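Local coordinates for AB hydrolase-1 domain-containing protein (Thermoplasma acidophilum DSM 1728, PDB 3BDI) that is of unknown function but has the alpha/beta hydrolase fold and is predicted to act as a hydrolase of the ABHD14 family, at residues 49-54 / 195-200; 62-67 / 76-81; 138-143 / 166-171. All blocks are in the same frame, centred on the assembly; numbering follows the deposited sequence.

Interaction 1: residues 49-54 / 195-200; sequences FNNYSK and EFVRIT
The hydroxyl of Y52 reaches across to T200 and makes the one hydrogen bond between residues 49-54 and 195-200. Y52 OH donates to T200 OG1 at 2.8 Å, and T200 OG1 lies at the edge of the tyrosine ring, near its plane. The two side chains cross at about a right angle. The same OH lies 3.6 Å from F196 CE2, at an oblique approach to the phenylalanine ring. The second contact is N51 on V197. The amide of N51 lies against the valine methyls, with CG 3.7 Å from V197 CG1 and ND2 3.7 Å from V197 CG2.

The acceptor, T200 OG1, is itself held by its own helix. It sits between the backbone N and the carbonyl carbon (chi1 58°), and from there it turns back along the helix and donates to F196 O at 2.8 Å. F196 O also takes the backbone N of T200, and the two donors reach it from opposite faces of the carbonyl plane. T200 CG2 lies over one face of the F196 ring, offset toward its rim. On the other helix, N51 ND2 makes weak hydrogen bonds to the carbonyls of A46 and D47. Y52 also packs on V59 of strand 57-62.

The short axis segments run nearly parallel, at 21°, but stay 10.9 Å apart. The Y52 side chain spans much of this gap, and N51 meets V197 beside it. The contact joins helix 48-53 to helix 193-205 on one side of the central sheet of the alpha/beta hydrolase fold. Its chemistry is a relay: Y52 OH donates to T200 OG1, which donates to F196 O. The buried threonine hydroxyl is thus used as both acceptor and donor, and the phenol proton is committed to the neighbouring helix.

Interaction 2: residues 62-67 / 76-81; sequences PDYPGF and YGIDRG
Y64 and I78 meet within the long connection between strand 57-62 and helix 83-96 of the alpha/beta hydrolase fold. Residues Y64 to F67 form a type II beta turn. G66 takes its positive phi there, and F67 N bonds back to Y64 O.

Y64 and I78 contribute equally to the contact, and Y64 also makes the direct hydrogen bond. Its CB leads into a ring placed by chi1 of -164°, with CG anti to the backbone N. P65 CD lies over the centre of one ring face, 3.4 Å above the plane. Farther out, Y64 CE2 packs 4.0 Å from I78 CG2, which approaches the ring obliquely. At the tip, Y64 OH donates to Y76 O at 2.7 Å. The bond lies in the carbonyl plane, on a lone pair, so it fixes the tyrosine tip against the backbone of 76-81. F89 of helix 83-96 meets the Y64 ring edge-to-face, and also that of Y76, whose own hydroxyl bonds to D92.

Two apolar contacts flank the tyrosine. P65 CG touches Y76 CB at 4.0 Å. The tip of I78, CD1, comes to the edge of the F67 ring, 3.9 Å from CE1. F67 also lies near a bound di(hydroxyethyl)ether. Y64 is close to, but not touching, the predicted nucleophile elbow, so this loop probably borders the active-site region.

A water completes the link between the backbones. It donates to P65 O at 2.8 Å and accepts from I78 N at 2.9 Å.

Interaction 3: residues 138-143 / 166-171; sequences SLKGDM and SKEYAS
K140 NZ forms a salt bridge with E168 OE2 at 2.9 Å. The ammonium comes from above the carboxylate plane, 36° out of it. OE1 is farther away, so the lysine is held mainly at one oxygen. The lysine chain is fully extended beyond CG, and so is the glutamate. They cross at about a right angle. E168 CG is anti to the backbone N (chi1 -167°), which sends the carboxylate out from its helix toward the lysine. Replacing E168 with an alanine would probably leave the K140 ammonium without this charged mate and let the end of the lysine chain swing more freely.

Beside the ion pair lies an aromatic contact. M143, present as selenomethionine, sets its methyl CE over one face of the Y169 ring. CE is 4.0 Å from the ring centroid and 29° off the normal, a CH-pi contact, with CD1 the nearest ring atom at 3.5 Å. SE stands above the same ring, 4.8 Å from the centroid, which makes a Met-aromatic contact at a distance. A bend at chi3 turns the methyl toward the ring. K140 CE passes at the ring's edge, 4.4 Å from Y169 CE1, so lysine and selenomethionine meet the tyrosine from two different directions. The salt bridge lies at the more open margin, while M143 and Y169 are buried.

The contact joins the short helix 140-143, with L139 at its N-cap, to helix 163-172. Y169 rests on L152 and W154 of strand 150-155 and on V136 of the loop before helix 140-143. M143 also touches V136, and on its other helix neighbour, 109-120, it packs against I115.

How the interactions relate
From the N terminus, the chain runs through its first three strands to helix 48-53, whose partner in interaction 1 comes only near the C terminus, on helix 193-205. That contact closes a long loop that holds strands 57-62 to 177-181, and both other contacts fall within it. Interaction 2 closes a short loop soon after strand 57-62, within the connection to helix 83-96. Interaction 3 follows in series: it opens at helix 140-143, and the chain runs through strand 150-155 before closing it at helix 163-172. None of the three cross along the chain. Their centres lie 24 to 26 Å apart and none touch, so they tie together separate regions around the central sheet.

Interaction 1: residues 49-54 / 195-200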
loop_
_atom_site.group_PDB
_atom_site.type_symbol
_atom_site.label_atom_id
_atom_site.label_comp_id
_atom_site.label_asym_id
_atom_site.label_seq_id
_atom_site.Cartn_x
_atom_site.Cartn_y
_atom_site.Cartn_z
ATOM N N PHE A 49 -5.788 -7.705 8.241
ATOM C CA PHE A 49 -5.701 -7.011 9.516
ATOM C C PHE A 49 -5.211 -7.980 10.587
ATOM O O PHE A 49 -4.229 -7.694 11.271
ATOM C CB PHE A 49 -7.006 -6.296 9.933
ATOM C CG PHE A 49 -7.464 -5.284 8.922
ATOM C CD1 PHE A 49 -8.275 -5.684 7.850
ATOM C CD2 PHE A 49 -7.086 -3.971 9.028
ATOM C CE1 PHE A 49 -8.714 -4.796 6.892
ATOM C CE2 PHE A 49 -7.499 -3.054 8.018
ATOM C CZ PHE A 49 -8.294 -3.507 6.946
ATOM N N ASN A 50 -5.868 -9.123 10.690
ATOM C CA ASN A 50 -5.456 -10.127 11.673
ATOM C C ASN A 50 -4.058 -10.634 11.355
ATOM O O ASN A 50 -3.244 -10.786 12.273
ATOM C CB ASN A 50 -6.444 -11.270 11.813
ATOM C CG ASN A 50 -7.687 -10.871 12.510
ATOM O OD1 ASN A 50 -7.633 -10.368 13.645
ATOM N ND2 ASN A 50 -8.840 -11.093 11.863
ATOM N N ASN A 51 -3.753 -10.934 10.113
ATOM C CA ASN A 51 -2.429 -11.486 9.797
ATOM C C ASN A 51 -1.254 -10.541 10.063
ATOM O O ASN A 51 -0.158 -10.981 10.482
ATOM C CB ASN A 51 -2.383 -12.008 8.358
ATOM C CG ASN A 51 -3.042 -13.361 8.225
ATOM O OD1 ASN A 51 -2.594 -14.325 8.853
ATOM N ND2 ASN A 51 -3.982 -13.479 7.321
ATOM N N TYR A 52 -1.426 -9.249 9.810
ATOM C CA TYR A 52 -0.356 -8.290 10.112
ATOM C C TYR A 52 -0.322 -7.875 11.546
ATOM O O TYR A 52 0.765 -7.615 12.085
ATOM C CB TYR A 52 -0.395 -7.092 9.189
ATOM C CG TYR A 52 -0.250 -7.397 7.715
ATOM C CD1 TYR A 52 0.378 -8.571 7.247
ATOM C CD2 TYR A 52 -0.750 -6.524 6.730
ATOM C CE1 TYR A 52 0.471 -8.842 5.914
ATOM C CE2 TYR A 52 -0.619 -6.789 5.384
ATOM C CZ TYR A 52 -0.021 -7.969 4.959
ATOM O OH TYR A 52 0.041 -8.177 3.616
ATOM N N SER A 53 -1.471 -7.855 12.212
ATOM C CA SER A 53 -1.523 -7.568 13.636
ATOM C C SER A 53 -0.801 -8.629 14.470
ATOM O O SER A 53 -0.221 -8.337 15.509
ATOM C CB SER A 53 -2.979 -7.438 14.083
ATOM O OG SER A 53 -3.037 -7.026 15.409
ATOM N N LYS A 54 -0.875 -9.880 14.027
ATOM C CA LYS A 54 -0.307 -10.990 14.776
ATOM C C LYS A 54 1.212 -10.973 14.749
ATOM O O LYS A 54 1.813 -11.707 15.567
ATOM C CB LYS A 54 -0.841 -12.314 14.223
ATOM C CG LYS A 54 -2.190 -12.660 14.804
ATOM C CD LYS A 54 -2.856 -13.831 14.071
ATOM C CE LYS A 54 -4.053 -14.314 14.880
ATOM N NZ LYS A 54 -4.695 -15.520 14.254
ATOM N N GLU A 195 -1.102 -17.388 -0.323
ATOM C CA GLU A 195 0.268 -17.167 -0.746
ATOM C C GLU A 195 0.658 -15.693 -0.592
ATOM O O GLU A 195 1.741 -15.388 -0.141
ATOM C CB GLU A 195 0.490 -17.668 -2.170
ATOM C CG GLU A 195 1.920 -17.693 -2.636
ATOM C CD GLU A 195 2.869 -18.600 -1.826
ATOM O OE1 GLU A 195 2.468 -19.327 -0.871
ATOM O OE2 GLU A 195 4.062 -18.528 -2.174
ATOM N N PHE A 196 -0.268 -14.788 -0.872
ATOM C CA PHE A 196 -0.052 -13.385 -0.601
ATOM C C PHE A 196 0.322 -13.140 0.857
ATOM O O PHE A 196 1.270 -12.366 1.135
ATOM C CB PHE A 196 -1.266 -12.552 -1.017
ATOM C CG PHE A 196 -1.008 -11.078 -0.939
ATOM C CD1 PHE A 196 -0.441 -10.418 -1.996
ATOM C CD2 PHE A 196 -1.285 -10.369 0.215
ATOM C CE1 PHE A 196 -0.149 -9.051 -1.911
ATOM C CE2 PHE A 196 -1.026 -8.988 0.305
ATOM C CZ PHE A 196 -0.431 -8.348 -0.760
ATOM N N VAL A 197 -0.425 -13.729 1.793
ATOM C CA VAL A 197 -0.138 -13.606 3.193
ATOM C C VAL A 197 1.203 -14.231 3.534
ATOM O O VAL A 197 2.007 -13.618 4.262
ATOM C CB VAL A 197 -1.248 -14.200 4.029
ATOM C CG1 VAL A 197 -0.837 -14.389 5.478
ATOM C CG2 VAL A 197 -2.486 -13.297 3.925
ATOM N N ARG A 198 1.496 -15.409 3.013
ATOM C CA ARG A 198 2.753 -16.080 3.392
ATOM C C ARG A 198 3.941 -15.208 3.014
ATOM O O ARG A 198 4.870 -15.007 3.803
ATOM C CB ARG A 198 2.844 -17.426 2.684
ATOM C CG ARG A 198 4.001 -18.289 3.182
ATOM C CD ARG A 198 4.130 -19.609 2.438
ATOM N NE ARG A 198 4.569 -19.430 1.054
ATOM C CZ ARG A 198 5.802 -19.086 0.676
ATOM N NH1 ARG A 198 6.766 -18.891 1.568
ATOM N NH2 ARG A 198 6.081 -18.944 -0.612
ATOM N N ILE A 199 3.916 -14.672 1.799
ATOM C CA ILE A 199 5.026 -13.887 1.271
ATOM C C ILE A 199 5.128 -12.536 2.001
ATOM O O ILE A 199 6.228 -12.093 2.389
ATOM C CB ILE A 199 4.886 -13.659 -0.249
ATOM C CG1 ILE A 199 5.079 -14.970 -1.009
ATOM C CG2 ILE A 199 5.856 -12.548 -0.750
ATOM C CD1 ILE A 199 4.421 -14.870 -2.391
ATOM N N THR A 200 4.002 -11.827 2.197
ATOM C CA THR A 200 4.058 -10.516 2.815
ATOM C C THR A 200 4.395 -10.597 4.300
ATOM O O THR A 200 5.157 -9.794 4.800
ATOM C CB THR A 200 2.806 -9.663 2.583
ATOM O OG1 THR A 200 1.641 -10.353 3.092
ATOM C CG2 THR A 200 2.675 -9.258 1.074
#

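Interaction 2: residues 62-67 / 76-81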
loop_
_atom_site.group_PDB
_atom_site.type_symbol
_atom_site.label_atom_id
_atom_site.label_comp_id
_atom_site.label_asym_id
_atom_site.label_seq_id
_atom_site.Cartn_x
_atom_site.Cartn_y
_atom_site.Cartn_z
ATOM N N PRO A 62 -7.367 3.041 4.451
ATOM C CA PRO A 62 -8.435 3.967 4.026
ATOM C C PRO A 62 -8.986 3.663 2.647
ATOM O O PRO A 62 -8.330 3.014 1.824
ATOM C CB PRO A 62 -7.712 5.297 3.979
ATOM C CG PRO A 62 -6.328 4.942 3.547
ATOM C CD PRO A 62 -6.033 3.527 4.058
ATOM N N ASP A 63 -10.187 4.177 2.389
ATOM C CA ASP A 63 -10.678 4.342 1.009
ATOM C C ASP A 63 -10.086 5.654 0.508
ATOM O O ASP A 63 -10.179 6.690 1.196
ATOM C CB ASP A 63 -12.178 4.353 0.924
ATOM C CG ASP A 63 -12.805 3.005 1.225
ATOM O OD1 ASP A 63 -12.091 2.001 1.345
ATOM O OD2 ASP A 63 -14.056 2.976 1.346
ATOM N N TYR A 64 -9.415 5.611 -0.635
ATOM C CA TYR A 64 -8.792 6.802 -1.211
ATOM C C TYR A 64 -9.906 7.819 -1.489
ATOM O O TYR A 64 -10.961 7.441 -1.948
ATOM C CB TYR A 64 -8.000 6.468 -2.490
ATOM C CG TYR A 64 -7.057 7.626 -2.848
ATOM C CD1 TYR A 64 -5.862 7.800 -2.176
ATOM C CD2 TYR A 64 -7.487 8.619 -3.686
ATOM C CE1 TYR A 64 -5.108 8.896 -2.363
ATOM C CE2 TYR A 64 -6.715 9.751 -3.885
ATOM C CZ TYR A 64 -5.513 9.863 -3.256
ATOM O OH TYR A 64 -4.733 10.960 -3.371
ATOM N N PRO A 65 -9.668 9.123 -1.242
ATOM C CA PRO A 65 -10.684 10.121 -1.622
ATOM C C PRO A 65 -11.230 9.937 -3.031
ATOM O O PRO A 65 -10.459 9.797 -3.961
ATOM C CB PRO A 65 -9.934 11.456 -1.435
ATOM C CG PRO A 65 -8.976 11.151 -0.289
ATOM C CD PRO A 65 -8.508 9.754 -0.546
ATOM N N GLY A 66 -12.550 9.939 -3.163
ATOM C CA GLY A 66 -13.167 9.695 -4.432
ATOM C C GLY A 66 -13.502 8.261 -4.719
ATOM O O GLY A 66 -14.177 7.990 -5.735
ATOM N N PHE A 67 -13.147 7.344 -3.817
ATOM C CA PHE A 67 -13.333 5.900 -3.992
ATOM C C PHE A 67 -14.054 5.365 -2.764
ATOM O O PHE A 67 -14.005 5.946 -1.682
ATOM C CB PHE A 67 -11.979 5.178 -4.121
ATOM C CG PHE A 67 -11.265 5.501 -5.394
ATOM C CD1 PHE A 67 -10.541 6.689 -5.543
ATOM C CD2 PHE A 67 -11.340 4.633 -6.464
ATOM C CE1 PHE A 67 -9.893 6.960 -6.709
ATOM C CE2 PHE A 67 -10.683 4.932 -7.632
ATOM C CZ PHE A 67 -10.011 6.114 -7.761
ATOM N N TYR A 76 -6.784 16.139 -2.676
ATOM C CA TYR A 76 -6.210 14.799 -2.833
ATOM C C TYR A 76 -6.706 14.061 -4.035
ATOM O O TYR A 76 -6.226 12.962 -4.316
ATOM C CB TYR A 76 -6.519 13.967 -1.579
ATOM C CG TYR A 76 -5.973 14.576 -0.289
ATOM C CD1 TYR A 76 -4.615 14.847 -0.139
ATOM C CD2 TYR A 76 -6.818 14.826 0.813
ATOM C CE1 TYR A 76 -4.135 15.402 1.030
ATOM C CE2 TYR A 76 -6.335 15.378 1.973
ATOM C CZ TYR A 76 -4.994 15.629 2.097
ATOM O OH TYR A 76 -4.530 16.162 3.296
ATOM N N GLY A 77 -7.671 14.601 -4.761
ATOM C CA GLY A 77 -8.301 13.849 -5.836
ATOM C C GLY A 77 -7.302 13.528 -6.915
ATOM O O GLY A 77 -6.379 14.312 -7.184
ATOM N N ILE A 78 -7.477 12.361 -7.535
ATOM C CA ILE A 78 -6.554 11.915 -8.588
ATOM C C ILE A 78 -7.208 11.936 -9.960
ATOM O O ILE A 78 -6.605 11.435 -10.913
ATOM C CB ILE A 78 -5.811 10.583 -8.266
ATOM C CG1 ILE A 78 -6.777 9.485 -7.878
ATOM C CG2 ILE A 78 -4.739 10.816 -7.168
ATOM C CD1 ILE A 78 -7.530 8.970 -9.005
ATOM N N ASP A 79 -8.352 12.604 -10.097
ATOM C CA ASP A 79 -9.028 12.730 -11.395
ATOM C C ASP A 79 -8.128 13.259 -12.502
ATOM O O ASP A 79 -8.321 12.863 -13.649
ATOM C CB ASP A 79 -10.187 13.723 -11.334
ATOM C CG ASP A 79 -11.282 13.299 -10.409
ATOM O OD1 ASP A 79 -11.431 12.080 -10.177
ATOM O OD2 ASP A 79 -12.014 14.204 -9.934
ATOM N N ARG A 80 -7.199 14.169 -12.174
ATOM C CA ARG A 80 -6.348 14.830 -13.182
ATOM C C ARG A 80 -4.982 14.189 -13.271
ATOM O O ARG A 80 -4.063 14.759 -13.856
ATOM C CB ARG A 80 -6.165 16.316 -12.864
ATOM C CG ARG A 80 -7.447 17.116 -12.768
ATOM C CD ARG A 80 -7.187 18.508 -12.184
ATOM N NE ARG A 80 -6.359 19.356 -13.050
ATOM C CZ ARG A 80 -6.819 20.149 -14.023
ATOM N NH1 ARG A 80 -8.116 20.197 -14.297
ATOM N NH2 ARG A 80 -5.964 20.875 -14.730
ATOM N N GLY A 81 -4.821 13.023 -12.674
ATOM C CA GLY A 81 -3.591 12.270 -12.777
ATOM C C GLY A 81 -2.433 12.800 -11.947
ATOM O O GLY A 81 -1.277 12.495 -12.251
HETATM O O HOH W 1 -9.800 10.930 -6.446
#

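Interaction 3: residues 138-143 / 166-171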
loop_
_atom_site.group_PDB
_atom_site.type_symbol
_atom_site.label_atom_id
_atom_site.label_comp_id
_atom_site.label_asym_id
_atom_site.label_seq_id
_atom_site.Cartn_x
_atom_site.Cartn_y
_atom_site.Cartn_z
ATOM N N SER A 138 7.152 6.494 -15.421
ATOM C CA SER A 138 7.932 7.725 -15.609
ATOM C C SER A 138 8.870 8.092 -14.457
ATOM O O SER A 138 9.571 9.123 -14.529
ATOM C CB SER A 138 6.965 8.891 -15.817
ATOM O OG SER A 138 6.339 9.261 -14.591
ATOM N N LEU A 139 8.890 7.281 -13.400
ATOM C CA LEU A 139 9.617 7.585 -12.169
ATOM C C LEU A 139 10.843 6.729 -11.943
ATOM O O LEU A 139 11.405 6.739 -10.867
ATOM C CB LEU A 139 8.661 7.374 -10.998
ATOM C CG LEU A 139 7.381 8.197 -11.065
ATOM C CD1 LEU A 139 6.461 7.877 -9.880
ATOM C CD2 LEU A 139 7.771 9.655 -11.081
ATOM N N LYS A 140 11.324 6.044 -12.970
ATOM C CA LYS A 140 12.434 5.080 -12.818
ATOM C C LYS A 140 13.700 5.743 -12.285
ATOM O O LYS A 140 14.435 5.148 -11.469
ATOM C CB LYS A 140 12.734 4.420 -14.166
ATOM C CG LYS A 140 11.583 3.612 -14.707
ATOM C CD LYS A 140 11.936 3.026 -16.068
ATOM C CE LYS A 140 10.713 2.376 -16.669
ATOM N NZ LYS A 140 11.032 1.791 -18.020
ATOM N N GLY A 141 13.988 6.969 -12.741
ATOM C CA GLY A 141 15.211 7.644 -12.333
ATOM C C GLY A 141 15.151 8.002 -10.857
ATOM O O GLY A 141 16.176 8.055 -10.180
ATOM N N ASP A 142 13.943 8.197 -10.323
ATOM C CA ASP A 142 13.830 8.519 -8.907
ATOM C C ASP A 142 13.754 7.243 -8.069
ATOM O O ASP A 142 14.267 7.168 -6.940
ATOM C CB ASP A 142 12.575 9.370 -8.695
ATOM C CG ASP A 142 12.513 10.558 -9.652
ATOM O OD1 ASP A 142 13.123 11.590 -9.313
ATOM O OD2 ASP A 142 11.878 10.445 -10.740
HETATM N N MSE A 143 13.085 6.232 -8.615
HETATM C CA MSE A 143 12.994 4.935 -7.989
HETATM C C MSE A 143 14.355 4.351 -7.759
HETATM O O MSE A 143 14.543 3.657 -6.782
HETATM C CB MSE A 143 12.148 3.965 -8.821
HETATM C CG MSE A 143 10.664 4.270 -8.728
HETATM SE SE MSE A 143 9.548 3.248 -9.950
HETATM C CE MSE A 143 10.551 1.756 -10.330
ATOM N N SER A 166 7.918 -5.983 -13.869
ATOM C CA SER A 166 8.331 -6.565 -12.600
ATOM C C SER A 166 9.862 -6.712 -12.499
ATOM O O SER A 166 10.462 -6.330 -11.499
ATOM C CB SER A 166 7.623 -7.899 -12.312
ATOM O OG SER A 166 8.137 -8.976 -13.058
ATOM N N LYS A 167 10.462 -7.283 -13.535
ATOM C CA LYS A 167 11.893 -7.562 -13.538
ATOM C C LYS A 167 12.673 -6.252 -13.658
ATOM O O LYS A 167 13.708 -6.062 -13.018
ATOM C CB LYS A 167 12.225 -8.545 -14.671
ATOM C CG LYS A 167 11.533 -9.892 -14.490
ATOM N N GLU A 168 12.140 -5.328 -14.425
ATOM C CA GLU A 168 12.747 -4.026 -14.535
ATOM C C GLU A 168 12.694 -3.232 -13.214
ATOM O O GLU A 168 13.675 -2.702 -12.731
ATOM C CB GLU A 168 12.107 -3.240 -15.651
ATOM C CG GLU A 168 12.945 -2.037 -15.968
ATOM C CD GLU A 168 12.418 -1.201 -17.087
ATOM O OE1 GLU A 168 11.375 -1.576 -17.681
ATOM O OE2 GLU A 168 13.082 -0.170 -17.350
ATOM N N TYR A 169 11.532 -3.185 -12.564
ATOM C CA TYR A 169 11.455 -2.466 -11.304
ATOM C C TYR A 169 12.313 -3.128 -10.233
ATOM O O TYR A 169 12.859 -2.436 -9.371
ATOM C CB TYR A 169 10.003 -2.374 -10.832
ATOM C CG TYR A 169 9.091 -1.496 -11.645
ATOM C CD1 TYR A 169 9.568 -0.654 -12.654
ATOM C CD2 TYR A 169 7.715 -1.488 -11.394
ATOM C CE1 TYR A 169 8.703 0.152 -13.388
ATOM C CE2 TYR A 169 6.864 -0.700 -12.112
ATOM C CZ TYR A 169 7.340 0.123 -13.118
ATOM O OH TYR A 169 6.478 0.921 -13.839
ATOM N N ALA A 170 12.450 -4.452 -10.282
ATOM C CA ALA A 170 13.247 -5.176 -9.309
ATOM C C ALA A 170 14.729 -4.824 -9.457
ATOM O O ALA A 170 15.483 -4.792 -8.488
ATOM C CB ALA A 170 13.052 -6.665 -9.479
ATOM N N SER A 171 15.121 -4.556 -10.677
ATOM C CA SER A 171 16.499 -4.108 -10.927
ATOM C C SER A 171 16.750 -2.674 -10.490
ATOM O O SER A 171 17.817 -2.328 -9.955
ATOM C CB SER A 171 16.761 -4.195 -12.419
ATOM O OG SER A 171 16.557 -5.495 -12.900
#